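Local coordinates for alanine racemase, biosynthetic (Pseudomonas aeruginosa PAO1, PDB 6A2F), which is a two-domain enzyme of the alanine racemase family, pairing a TIM-barrel domain that carries pyridoxal phosphate on a lysine with a beta-rich C-terminal domain, at residues R22-R27 and D206-G211; A108-G113 and H142-S147; V269-G272 and G276-R279. One frame throughout, in Å; residues are numbered along the deposited sequence.

Interaction 1: residues R22-R27 and D206-G211; sequences RCAPQR and DWLRPG
The backbones draw closest where R27 meets D206, their CA atoms 5.4 Å apart, where a type I turn from A24 to R27 links helix 10-22 to strand 28-32. The turn is closed by a bond from R27 N to A24 O of 2.9 Å, and beyond it strand 28-32 runs parallel to strand 207-208, with Q28 and F30 making backbone hydrogen bonds with L208, and Q28 also with D206. Across the gap A24 points its methyl at L208, whose forked end receives it: CB lies 4.1 Å from L208 CD1 and almost as near to L208 CD2. The fork faces A24 because L208 CG sits beside the backbone N (chi1 -49°). A small residue suits the turn, and a branched one the side of the strand facing it and helix 194-199, where L208 also touches V197. R27 contributes its aliphatic base, CB standing 3.7 Å from the carbonyl O of D206 with CG close by. Its NE remains 5.4 Å from D206 OD1, while D206 OD2 accepts a hydrogen bond from R189 N. Just beyond, R209 NE hydrogen-bonds to N1 and G211 N to phosphate OP3 of the modified residue at position 34. Apolar packing of A24 on L208 and of the R27 base on the D206 carbonyl, with perhaps a weak attraction between the charges, thus joins the turn to a strand leading into the cofactor site.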
loop_
_atom_site.group_PDB
_atom_site.type_symbol
_atom_site.label_atom_id
_atom_site.label_comp_id
_atom_site.label_asym_id
_atom_site.label_seq_id
_atom_site.Cartn_x
_atom_site.Cartn_y
_atom_site.Cartn_z
ATOM N N ARG A 22 -22.899 -21.011 -7.015
ATOM C CA ARG A 22 -24.346 -21.112 -7.241
ATOM C C ARG A 22 -24.813 -20.371 -8.508
ATOM O O ARG A 22 -25.871 -20.687 -9.062
ATOM C CB ARG A 22 -25.107 -20.640 -5.990
ATOM C CG ARG A 22 -26.626 -20.742 -6.047
ATOM C CD ARG A 22 -27.145 -22.175 -5.970
ATOM N NE ARG A 22 -28.594 -22.184 -5.753
ATOM C CZ ARG A 22 -29.330 -23.268 -5.505
ATOM N NH1 ARG A 22 -28.774 -24.471 -5.440
ATOM N NH2 ARG A 22 -30.639 -23.144 -5.317
ATOM N N CYS A 23 -24.016 -19.410 -8.973
ATOM C CA CYS A 23 -24.276 -18.730 -10.246
ATOM C C CYS A 23 -24.172 -19.662 -11.452
ATOM O O CYS A 23 -24.810 -19.432 -12.474
ATOM C CB CYS A 23 -23.325 -17.551 -10.432
ATOM S SG CYS A 23 -23.598 -16.194 -9.276
ATOM N N ALA A 24 -23.350 -20.700 -11.330
ATOM C CA ALA A 24 -23.185 -21.705 -12.381
ATOM C C ALA A 24 -22.910 -23.062 -11.734
ATOM O O ALA A 24 -21.785 -23.554 -11.790
ATOM C CB ALA A 24 -22.055 -21.312 -13.324
ATOM N N PRO A 25 -23.945 -23.676 -11.120
ATOM C CA PRO A 25 -23.739 -24.848 -10.246
ATOM C C PRO A 25 -23.143 -26.077 -10.935
ATOM O O PRO A 25 -22.457 -26.864 -10.285
ATOM C CB PRO A 25 -25.143 -25.153 -9.707
ATOM C CG PRO A 25 -26.080 -24.507 -10.669
ATOM C CD PRO A 25 -25.368 -23.303 -11.218
ATOM N N GLN A 26 -23.379 -26.233 -12.234
ATOM C CA GLN A 26 -22.840 -27.385 -12.956
ATOM C C GLN A 26 -21.407 -27.146 -13.443
ATOM O O GLN A 26 -20.790 -28.018 -14.067
ATOM C CB GLN A 26 -23.755 -27.772 -14.118
ATOM C CG GLN A 26 -25.185 -28.070 -13.689
ATOM C CD GLN A 26 -26.073 -28.476 -14.847
ATOM O OE1 GLN A 26 -26.991 -29.279 -14.677
ATOM N NE2 GLN A 26 -25.807 -27.923 -16.032
ATOM N N ARG A 27 -20.887 -25.962 -13.131
ATOM C CA ARG A 27 -19.565 -25.542 -13.562
ATOM C C ARG A 27 -18.582 -25.517 -12.393
ATOM O O ARG A 27 -18.966 -25.753 -11.251
ATOM C CB ARG A 27 -19.662 -24.164 -14.220
ATOM C CG ARG A 27 -19.905 -24.186 -15.725
ATOM C CD ARG A 27 -21.202 -24.855 -16.164
ATOM N NE ARG A 27 -21.552 -24.453 -17.527
ATOM C CZ ARG A 27 -22.477 -23.541 -17.842
ATOM N NH1 ARG A 27 -22.701 -23.246 -19.115
ATOM N NH2 ARG A 27 -23.187 -22.929 -16.898
ATOM N N ASP A 206 -16.627 -22.972 -18.533
ATOM C CA ASP A 206 -16.338 -24.156 -17.706
ATOM C C ASP A 206 -15.801 -23.818 -16.313
ATOM O O ASP A 206 -16.167 -24.468 -15.333
ATOM C CB ASP A 206 -15.361 -25.095 -18.420
ATOM C CG ASP A 206 -15.860 -25.541 -19.776
ATOM O OD1 ASP A 206 -16.988 -26.076 -19.862
ATOM O OD2 ASP A 206 -15.121 -25.359 -20.761
ATOM N N TRP A 207 -14.927 -22.814 -16.238
ATOM C CA TRP A 207 -14.323 -22.389 -14.978
ATOM C C TRP A 207 -14.537 -20.896 -14.742
ATOM O O TRP A 207 -14.073 -20.060 -15.518
ATOM C CB TRP A 207 -12.824 -22.727 -14.930
ATOM C CG TRP A 207 -12.528 -24.181 -14.684
ATOM C CD1 TRP A 207 -12.610 -25.198 -15.590
ATOM C CD2 TRP A 207 -12.090 -24.778 -13.454
ATOM N NE1 TRP A 207 -12.264 -26.394 -15.002
ATOM C CE2 TRP A 207 -11.940 -26.167 -13.692
ATOM C CE3 TRP A 207 -11.820 -24.278 -12.171
ATOM C CZ2 TRP A 207 -11.527 -27.062 -12.697
ATOM C CZ3 TRP A 207 -11.413 -25.171 -11.181
ATOM C CH2 TRP A 207 -11.267 -26.551 -11.455
ATOM N N LEU A 208 -15.256 -20.578 -13.670
ATOM C CA LEU A 208 -15.409 -19.205 -13.211
ATOM C C LEU A 208 -14.118 -18.753 -12.538
ATOM O O LEU A 208 -13.360 -19.579 -12.029
ATOM C CB LEU A 208 -16.567 -19.109 -12.214
ATOM C CG LEU A 208 -17.918 -19.738 -12.588
ATOM C CD1 LEU A 208 -18.850 -19.703 -11.388
ATOM C CD2 LEU A 208 -18.557 -19.058 -13.794
ATOM N N ARG A 209 -13.859 -17.446 -12.535
ATOM C CA ARG A 209 -12.677 -16.913 -11.854
ATOM C C ARG A 209 -13.047 -15.776 -10.913
ATOM O O ARG A 209 -12.640 -14.628 -11.144
ATOM C CB ARG A 209 -11.623 -16.431 -12.858
ATOM C CG ARG A 209 -11.266 -17.423 -13.949
ATOM C CD ARG A 209 -10.022 -16.992 -14.708
ATOM N NE ARG A 209 -10.115 -15.631 -15.238
ATOM C CZ ARG A 209 -10.644 -15.308 -16.418
ATOM N NH1 ARG A 209 -11.155 -16.242 -17.217
ATOM N NH2 ARG A 209 -10.668 -14.039 -16.797
ATOM N N PRO A 210 -13.823 -16.078 -9.849
ATOM C CA PRO A 210 -14.144 -15.015 -8.900
ATOM C C PRO A 210 -12.965 -14.636 -8.009
ATOM O O PRO A 210 -12.306 -15.507 -7.434
ATOM C CB PRO A 210 -15.284 -15.614 -8.072
ATOM C CG PRO A 210 -15.108 -17.083 -8.176
ATOM C CD PRO A 210 -14.557 -17.321 -9.548
ATOM N N GLY A 211 -12.704 -13.331 -7.934
ATOM C CA GLY A 211 -11.733 -12.755 -7.017
ATOM C C GLY A 211 -12.412 -11.863 -5.992
ATOM O O GLY A 211 -12.809 -12.323 -4.921
#

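Interaction 2: residues A108-G113 and H142-S147; sequences AFLAAG and HARLRS
L145 and L110 join two consecutive helices, 135-145 and 103-112, on the outside of the beta/alpha (TIM) barrel, with strand 118-123 between them in sequence and beneath both. One methyl of L145 does most of the work. With CG beside the backbone N and chi1 at -68°, CD2 reaches into the angle between two neighbouring side chains, 3.6 Å from L110 CD1 and 3.8 Å from F109 CE2. It meets the phenyl ring at its edge, near the ring plane. F109 swings its ring down toward the sheet, onto V151, I100 and V120, which a large flat hydrophobic residue does well at a helix-sheet interface. L110, nearer the surface, is modelled away from the staggered values (chi1 -96°, chi2 30°), and its two methyls serve different partners. While CD1 goes to L145, CD2 goes to R144, whose chain it crosses at about a right angle. A long arginine suits this exposed edge of the contact, since its CD methylene can meet a leucine methyl while its guanidinium, carried round by a bend at chi3, makes a cation-pi contact with W141. The outermost touch is L110 CD2 against R144 CD, at 3.9 Å.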
loop_
_atom_site.group_PDB
_atom_site.type_symbol
_atom_site.label_atom_id
_atom_site.label_comp_id
_atom_site.label_asym_id
_atom_site.label_seq_id
_atom_site.Cartn_x
_atom_site.Cartn_y
_atom_site.Cartn_z
ATOM N N ALA A 108 9.206 -20.255 -24.860
ATOM C CA ALA A 108 9.882 -20.673 -23.632
ATOM C C ALA A 108 9.333 -22.002 -23.098
ATOM O O ALA A 108 10.096 -22.846 -22.610
ATOM C CB ALA A 108 9.796 -19.584 -22.572
ATOM N N PHE A 109 8.015 -22.182 -23.197
ATOM C CA PHE A 109 7.381 -23.436 -22.800
ATOM C C PHE A 109 7.843 -24.598 -23.681
ATOM O O PHE A 109 8.236 -25.647 -23.175
ATOM C CB PHE A 109 5.853 -23.322 -22.826
ATOM C CG PHE A 109 5.150 -24.651 -22.764
ATOM C CD1 PHE A 109 5.054 -25.349 -21.561
ATOM C CD2 PHE A 109 4.603 -25.216 -23.912
ATOM C CE1 PHE A 109 4.415 -26.575 -21.502
ATOM C CE2 PHE A 109 3.962 -26.445 -23.857
ATOM C CZ PHE A 109 3.865 -27.124 -22.651
ATOM N N LEU A 110 7.786 -24.396 -24.995
ATOM C CA LEU A 110 8.297 -25.366 -25.965
ATOM C C LEU A 110 9.740 -25.774 -25.666
ATOM O O LEU A 110 10.063 -26.963 -25.663
ATOM C CB LEU A 110 8.191 -24.798 -27.387
ATOM C CG LEU A 110 6.998 -25.139 -28.299
ATOM C CD1 LEU A 110 5.717 -25.399 -27.528
ATOM C CD2 LEU A 110 6.776 -24.043 -29.334
ATOM N N ALA A 111 10.596 -24.787 -25.394
ATOM C CA ALA A 111 12.016 -25.038 -25.140
ATOM C C ALA A 111 12.292 -25.726 -23.797
ATOM O O ALA A 111 13.343 -26.351 -23.626
ATOM C CB ALA A 111 12.814 -23.743 -25.246
ATOM N N ALA A 112 11.353 -25.608 -22.857
ATOM C CA ALA A 112 11.543 -26.105 -21.490
ATOM C C ALA A 112 11.721 -27.616 -21.428
ATOM O O ALA A 112 12.502 -28.105 -20.620
ATOM C CB ALA A 112 10.389 -25.673 -20.596
ATOM N N GLY A 113 10.980 -28.334 -22.275
ATOM C CA GLY A 113 11.078 -29.789 -22.407
ATOM C C GLY A 113 10.842 -30.515 -21.102
ATOM O O GLY A 113 11.692 -31.288 -20.654
ATOM N N HIS A 142 -2.782 -23.154 -31.122
ATOM C CA HIS A 142 -3.623 -24.325 -30.894
ATOM C C HIS A 142 -3.151 -25.492 -31.766
ATOM O O HIS A 142 -2.985 -26.609 -31.271
ATOM C CB HIS A 142 -5.105 -24.027 -31.144
ATOM C CG HIS A 142 -6.002 -25.192 -30.856
ATOM N ND1 HIS A 142 -6.264 -26.177 -31.786
ATOM C CD2 HIS A 142 -6.677 -25.542 -29.736
ATOM C CE1 HIS A 142 -7.071 -27.078 -31.251
ATOM N NE2 HIS A 142 -7.335 -26.717 -30.008
ATOM N N ALA A 143 -2.922 -25.211 -33.052
ATOM C CA ALA A 143 -2.407 -26.197 -34.011
ATOM C C ALA A 143 -1.074 -26.816 -33.573
ATOM O O ALA A 143 -0.843 -28.007 -33.780
ATOM C CB ALA A 143 -2.273 -25.574 -35.397
ATOM N N ARG A 144 -0.209 -26.008 -32.966
ATOM C CA ARG A 144 1.082 -26.492 -32.494
ATOM C C ARG A 144 0.935 -27.355 -31.241
ATOM O O ARG A 144 1.620 -28.369 -31.097
ATOM C CB ARG A 144 2.035 -25.318 -32.223
ATOM C CG ARG A 144 3.521 -25.664 -32.345
ATOM C CD ARG A 144 4.401 -24.412 -32.446
ATOM N NE ARG A 144 3.694 -23.287 -33.071
ATOM C CZ ARG A 144 4.219 -22.089 -33.321
ATOM N NH1 ARG A 144 5.488 -21.821 -33.022
ATOM N NH2 ARG A 144 3.461 -21.151 -33.888
ATOM N N LEU A 145 0.021 -26.962 -30.354
ATOM C CA LEU A 145 -0.010 -27.500 -28.991
ATOM C C LEU A 145 -1.012 -28.620 -28.719
ATOM O O LEU A 145 -0.870 -29.325 -27.721
ATOM C CB LEU A 145 -0.209 -26.369 -27.971
ATOM C CG LEU A 145 0.947 -25.377 -27.811
ATOM C CD1 LEU A 145 0.510 -24.177 -26.980
ATOM C CD2 LEU A 145 2.165 -26.041 -27.187
ATOM N N ARG A 146 -2.010 -28.785 -29.589
ATOM C CA ARG A 146 -3.111 -29.723 -29.331
ATOM C C ARG A 146 -2.683 -31.173 -29.057
ATOM O O ARG A 146 -3.282 -31.840 -28.210
ATOM C CB ARG A 146 -4.174 -29.662 -30.441
ATOM C CG ARG A 146 -5.351 -30.634 -30.285
ATOM C CD ARG A 146 -6.274 -30.309 -29.111
ATOM N NE ARG A 146 -5.847 -30.927 -27.851
ATOM C CZ ARG A 146 -6.510 -30.835 -26.697
ATOM N NH1 ARG A 146 -7.648 -30.150 -26.618
ATOM N NH2 ARG A 146 -6.036 -31.433 -25.613
ATOM N N SER A 147 -1.658 -31.650 -29.764
ATOM C CA SER A 147 -1.129 -32.997 -29.530
ATOM C C SER A 147 0.349 -32.986 -29.101
ATOM O O SER A 147 1.055 -33.992 -29.246
ATOM C CB SER A 147 -1.355 -33.912 -30.750
ATOM O OG SER A 147 -0.532 -33.539 -31.844
#

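Interaction 3: residues V269-G272 and G276-R279; sequences VSCG and GYPR. With ACT (acetate ion), chain E.
C271 meets Y277 across a short excursion of the loop that follows strand 264-269 in the C-terminal beta domain, a Cys sulfur-aromatic contact that closes the chain back on itself. The compact part is here. C271 SG stands 4.1 Å from Y277 CB and 5.2 Å from the centroid of the Y277 ring, 55° off the ring normal, so the sulfur approaches obliquely. With SG anti to the backbone N (chi1 -177°), the thiol is carried toward the tyrosine; a polarisable, slim side chain suits such a buried spot. P278 CD rests 3.4 Å above the plane of the Y277 ring, offset toward its rim. Alongside, G272 O lies 3.5 Å from Y277 N without forming a hydrogen bond, and Y277 CB also packs against this carbonyl, while G272 N is held by D275. G276 has a positive phi, at which a side chain would collide with the preceding carbonyl, so glycine fits. The adjoining Y273 lines a pocket holding D-lysine. The looser side lies at R279, which makes no contact with 269-272 and is buried against the second subunit. T339 of that subunit takes NH1, and E343 of the same subunit takes the backbone N. The last partner is an acetate, probably from the crystallisation liquor, at the guanidinium edge, where R279 NH2 donates to acetate OXT over 2.6 Å at 158°.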
loop_
_atom_site.group_PDB
_atom_site.type_symbol
_atom_site.label_atom_id
_atom_site.label_comp_id
_atom_site.label_asym_id
_atom_site.label_seq_id
_atom_site.Cartn_x
_atom_site.Cartn_y
_atom_site.Cartn_z
ATOM N N VAL A 269 -6.891 9.276 14.897
ATOM C CA VAL A 269 -7.070 7.829 14.786
ATOM C C VAL A 269 -5.750 7.123 14.466
ATOM O O VAL A 269 -4.913 7.643 13.715
ATOM C CB VAL A 269 -8.141 7.487 13.724
ATOM C CG1 VAL A 269 -8.269 5.984 13.517
ATOM C CG2 VAL A 269 -9.484 8.080 14.118
ATOM N N SER A 270 -5.582 5.932 15.043
ATOM C CA SER A 270 -4.374 5.126 14.885
ATOM C C SER A 270 -4.351 4.346 13.566
ATOM O O SER A 270 -4.264 3.109 13.551
ATOM C CB SER A 270 -4.235 4.175 16.075
ATOM O OG SER A 270 -5.434 3.444 16.274
ATOM N N CYS A 271 -4.431 5.082 12.461
ATOM C CA CYS A 271 -4.366 4.511 11.113
ATOM C C CYS A 271 -3.922 5.585 10.135
ATOM O O CYS A 271 -4.425 6.701 10.176
ATOM C CB CYS A 271 -5.722 3.937 10.682
ATOM S SG CYS A 271 -5.704 3.135 9.057
ATOM N N GLY A 272 -2.978 5.245 9.265
ATOM C CA GLY A 272 -2.471 6.182 8.265
ATOM C C GLY A 272 -2.108 5.500 6.966
ATOM O O GLY A 272 -2.328 4.296 6.811
ATOM N N GLY A 276 -1.959 1.331 4.771
ATOM C CA GLY A 276 -2.688 0.992 3.557
ATOM C C GLY A 276 -3.775 1.992 3.203
ATOM O O GLY A 276 -4.304 1.969 2.087
ATOM N N TYR A 277 -4.108 2.867 4.153
ATOM C CA TYR A 277 -5.135 3.875 3.937
ATOM C C TYR A 277 -4.707 4.844 2.829
ATOM O O TYR A 277 -3.523 5.173 2.717
ATOM C CB TYR A 277 -5.446 4.626 5.239
ATOM C CG TYR A 277 -6.864 5.156 5.279
ATOM C CD1 TYR A 277 -7.910 4.360 5.744
ATOM C CD2 TYR A 277 -7.164 6.438 4.823
ATOM C CE1 TYR A 277 -9.212 4.830 5.761
ATOM C CE2 TYR A 277 -8.463 6.915 4.838
ATOM C CZ TYR A 277 -9.482 6.104 5.308
ATOM O OH TYR A 277 -10.773 6.572 5.324
ATOM N N PRO A 278 -5.659 5.274 1.978
ATOM C CA PRO A 278 -5.302 6.249 0.934
ATOM C C PRO A 278 -4.861 7.579 1.531
ATOM O O PRO A 278 -5.598 8.167 2.325
ATOM C CB PRO A 278 -6.607 6.425 0.153
ATOM C CG PRO A 278 -7.340 5.142 0.368
ATOM C CD PRO A 278 -7.019 4.734 1.782
ATOM N N ARG A 279 -3.668 8.046 1.162
ATOM C CA ARG A 279 -3.153 9.310 1.691
ATOM C C ARG A 279 -4.027 10.505 1.320
ATOM O O ARG A 279 -4.177 11.437 2.117
ATOM C CB ARG A 279 -1.715 9.571 1.240
ATOM C CG ARG A 279 -1.216 10.940 1.659
ATOM C CD ARG A 279 0.196 11.259 1.207
ATOM N NE ARG A 279 0.469 12.668 1.469
ATOM C CZ ARG A 279 0.218 13.655 0.615
ATOM N NH1 ARG A 279 -0.292 13.402 -0.585
ATOM N NH2 ARG A 279 0.483 14.905 0.960
HETATM C C ACT E . 2.136 15.507 3.781
HETATM O O ACT E . 2.408 14.307 4.027
HETATM O OXT ACT E . 1.028 15.841 3.316
HETATM C CH3 ACT E . 3.156 16.579 4.048
#

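How the interactions relate
Interaction 2 is nested along the chain within the loop that interaction 1 closes, and interaction 3 follows after both. The first two belong to the N-terminal TIM-barrel domain, with centres 28 Å apart: interaction 1 joins a turn to strand 207-208 of one parallel sheet, a strand whose following residues R209 and G211 reach the cofactor, whereas interaction 2 packs helices 103-112 and 135-145 on the outer side of strands of the other. Interaction 3 lies in the C-terminal domain, its centre 35 Å from that of interaction 1 and 48 Å from that of interaction 2, across the centre of the chain. None touches another; together they sample a barrel strand's end, the helical exterior and the subunit boundary.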